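Polycomb protein Pcl (Drosophila melanogaster, PDB 5OQD) helps establish repression of homeotic genes in early embryos as part of the Esc/E(z) complex, which methylates histone H3. Local coordinates at residues B[42-47]-B[181-186]. Sequence-based numbering, arbitrary orientation.
Sequences MLQCCK and IPKVFL. With ZN (zinc ion), chain L.
Cys46 O receives two hydrogens from the loop 181-186. Leu186 N donates a hydrogen bond to Cys46 O at 3.3 Å. It is fairly straight (151° at the hydrogen), but the N-H comes from above the carbonyl plane. Phe185 CA adds a CA-H...O contact to Cys46 O at 3.6 Å. A water donates to Val184 O at 2.8 Å and to Gln44 O, bridging the two backbones. Cys46 CB packs on Leu186 CD1 at 4.3 Å, and Leu186 reaches on to Leu197 of helix 194-200.

Phe185 CB points away from residues 42-47, but CG lies beside the backbone N (chi1 -73°) and the ring returns to Gln44. Gln44 CD lies at the edge of the Phe185 ring, 3.9 Å from CE1, with the amide and ring planes 80° apart. Gln44 NE2 bonds to Arg49 O, which helps fix the amide. Arg49 also makes a cation-pi contact with Phe185. With an alanine in place of Phe185, Arg49 would probably lose its aromatic partner and a gap would be likely to open beside the Gln44 amide. The Lys183 NZ to Gln44 OE1 separation of 2.3 Å is very short, and this bond is doubtful in detail.

Cys45 SG binds zinc at 2.5 Å, together with Cys48, Cys75 and Cys78. The loop between strand 170-173 and helix 194-200, which probably follows the winged-helix fold, packs beside the loop carrying the zinc ligand Cys45 in the second PHD finger.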
loop_
_atom_site.group_PDB
_atom_site.type_symbol
_atom_site.label_atom_id
_atom_site.label_comp_id
_atom_site.label_asym_id
_atom_site.label_seq_id
_atom_site.Cartn_x
_atom_site.Cartn_y
_atom_site.Cartn_z
ATOM N N MET B 42 -4.550 -5.262 -8.698
ATOM C CA MET B 42 -3.672 -5.409 -9.855
ATOM C C MET B 42 -2.216 -5.198 -9.457
ATOM O O MET B 42 -1.898 -4.284 -8.696
ATOM C CB MET B 42 -4.056 -4.431 -10.967
ATOM C CG MET B 42 -5.309 -4.813 -11.735
ATOM S SD MET B 42 -5.494 -3.863 -13.252
ATOM C CE MET B 42 -4.161 -4.546 -14.238
ATOM N N LEU B 43 -1.335 -6.049 -9.971
ATOM C CA LEU B 43 0.089 -5.926 -9.692
ATOM C C LEU B 43 0.897 -5.824 -10.981
ATOM O O LEU B 43 0.478 -6.315 -12.031
ATOM C CB LEU B 43 0.578 -7.109 -8.853
ATOM C CG LEU B 43 0.005 -7.225 -7.437
ATOM C CD1 LEU B 43 0.605 -8.420 -6.713
ATOM C CD2 LEU B 43 0.238 -5.942 -6.651
ATOM N N GLN B 44 2.056 -5.184 -10.891
ATOM C CA GLN B 44 2.934 -5.010 -12.040
ATOM C C GLN B 44 4.176 -5.884 -11.900
ATOM O O GLN B 44 4.856 -5.841 -10.872
ATOM C CB GLN B 44 3.333 -3.543 -12.187
ATOM C CG GLN B 44 4.156 -3.230 -13.427
ATOM C CD GLN B 44 4.591 -1.779 -13.473
ATOM O OE1 GLN B 44 4.765 -1.138 -12.435
ATOM N NE2 GLN B 44 4.770 -1.252 -14.678
ATOM N N CYS B 45 4.462 -6.683 -12.924
ATOM C CA CYS B 45 5.655 -7.522 -12.924
ATOM C C CYS B 45 6.909 -6.658 -12.833
ATOM O O CYS B 45 6.988 -5.598 -13.455
ATOM C CB CYS B 45 5.699 -8.396 -14.178
ATOM S SG CYS B 45 7.128 -9.513 -14.281
ATOM N N CYS B 46 7.854 -7.044 -11.994
ATOM C CA CYS B 46 9.111 -6.323 -11.949
ATOM C C CYS B 46 9.968 -6.443 -13.209
ATOM O O CYS B 46 10.584 -5.481 -13.618
ATOM C CB CYS B 46 9.911 -6.653 -10.686
ATOM S SG CYS B 46 10.234 -8.392 -10.368
ATOM N N LYS B 47 10.077 -7.637 -13.773
ATOM C CA LYS B 47 10.828 -7.821 -15.017
ATOM C C LYS B 47 10.275 -7.321 -16.371
ATOM O O LYS B 47 10.983 -6.664 -17.116
ATOM C CB LYS B 47 11.331 -9.257 -15.116
ATOM C CG LYS B 47 12.532 -9.504 -14.222
ATOM C CD LYS B 47 12.933 -10.961 -14.189
ATOM C CE LYS B 47 14.307 -11.121 -13.574
ATOM N NZ LYS B 47 14.755 -12.534 -13.608
ATOM N N ILE B 181 4.117 3.867 -3.303
ATOM C CA ILE B 181 4.812 2.586 -3.266
ATOM C C ILE B 181 6.042 2.619 -4.168
ATOM O O ILE B 181 5.954 3.028 -5.324
ATOM C CB ILE B 181 3.880 1.433 -3.693
ATOM C CG1 ILE B 181 2.642 1.404 -2.796
ATOM C CG2 ILE B 181 4.608 0.096 -3.652
ATOM C CD1 ILE B 181 1.712 0.252 -3.072
ATOM N N PRO B 182 7.201 2.202 -3.634
ATOM C CA PRO B 182 8.442 2.205 -4.416
ATOM C C PRO B 182 8.384 1.251 -5.604
ATOM O O PRO B 182 7.963 0.104 -5.462
ATOM C CB PRO B 182 9.499 1.753 -3.401
ATOM C CG PRO B 182 8.736 1.001 -2.367
ATOM C CD PRO B 182 7.417 1.705 -2.264
ATOM N N LYS B 183 8.802 1.735 -6.768
ATOM C CA LYS B 183 8.817 0.923 -7.976
ATOM C C LYS B 183 10.010 -0.019 -7.989
ATOM O O LYS B 183 11.140 0.390 -7.721
ATOM C CB LYS B 183 8.842 1.809 -9.221
ATOM C CG LYS B 183 7.487 2.349 -9.627
ATOM C CD LYS B 183 6.650 1.294 -10.331
ATOM C CE LYS B 183 5.472 1.933 -11.047
ATOM N NZ LYS B 183 4.425 0.945 -11.422
ATOM N N VAL B 184 9.750 -1.281 -8.305
ATOM C CA VAL B 184 10.806 -2.278 -8.391
ATOM C C VAL B 184 10.928 -2.803 -9.818
ATOM O O VAL B 184 10.088 -3.575 -10.278
ATOM C CB VAL B 184 10.551 -3.453 -7.430
ATOM C CG1 VAL B 184 11.761 -4.368 -7.379
ATOM C CG2 VAL B 184 10.223 -2.932 -6.041
ATOM N N PHE B 185 11.971 -2.366 -10.517
ATOM C CA PHE B 185 12.246 -2.841 -11.871
ATOM C C PHE B 185 13.576 -3.585 -11.922
ATOM O O PHE B 185 14.634 -3.002 -11.679
ATOM C CB PHE B 185 12.258 -1.676 -12.868
ATOM C CG PHE B 185 10.895 -1.121 -13.175
ATOM C CD1 PHE B 185 9.776 -1.936 -13.128
ATOM C CD2 PHE B 185 10.732 0.213 -13.512
ATOM C CE1 PHE B 185 8.519 -1.428 -13.408
ATOM C CE2 PHE B 185 9.478 0.725 -13.795
ATOM C CZ PHE B 185 8.372 -0.096 -13.740
ATOM N N LEU B 186 13.516 -4.877 -12.231
ATOM C CA LEU B 186 14.721 -5.690 -12.348
ATOM C C LEU B 186 15.128 -5.861 -13.804
ATOM O O LEU B 186 14.288 -5.800 -14.702
ATOM C CB LEU B 186 14.512 -7.065 -11.706
ATOM C CG LEU B 186 14.889 -7.250 -10.234
ATOM C CD1 LEU B 186 14.036 -6.374 -9.336
ATOM C CD2 LEU B 186 14.765 -8.712 -9.831
HETATM ZN ZN ZN L . 6.752 -10.507 -16.489
HETATM O O HOH W 1 7.356 -3.915 -10.229
HETATM O O HOH W 2 12.199 -4.106 -16.223
#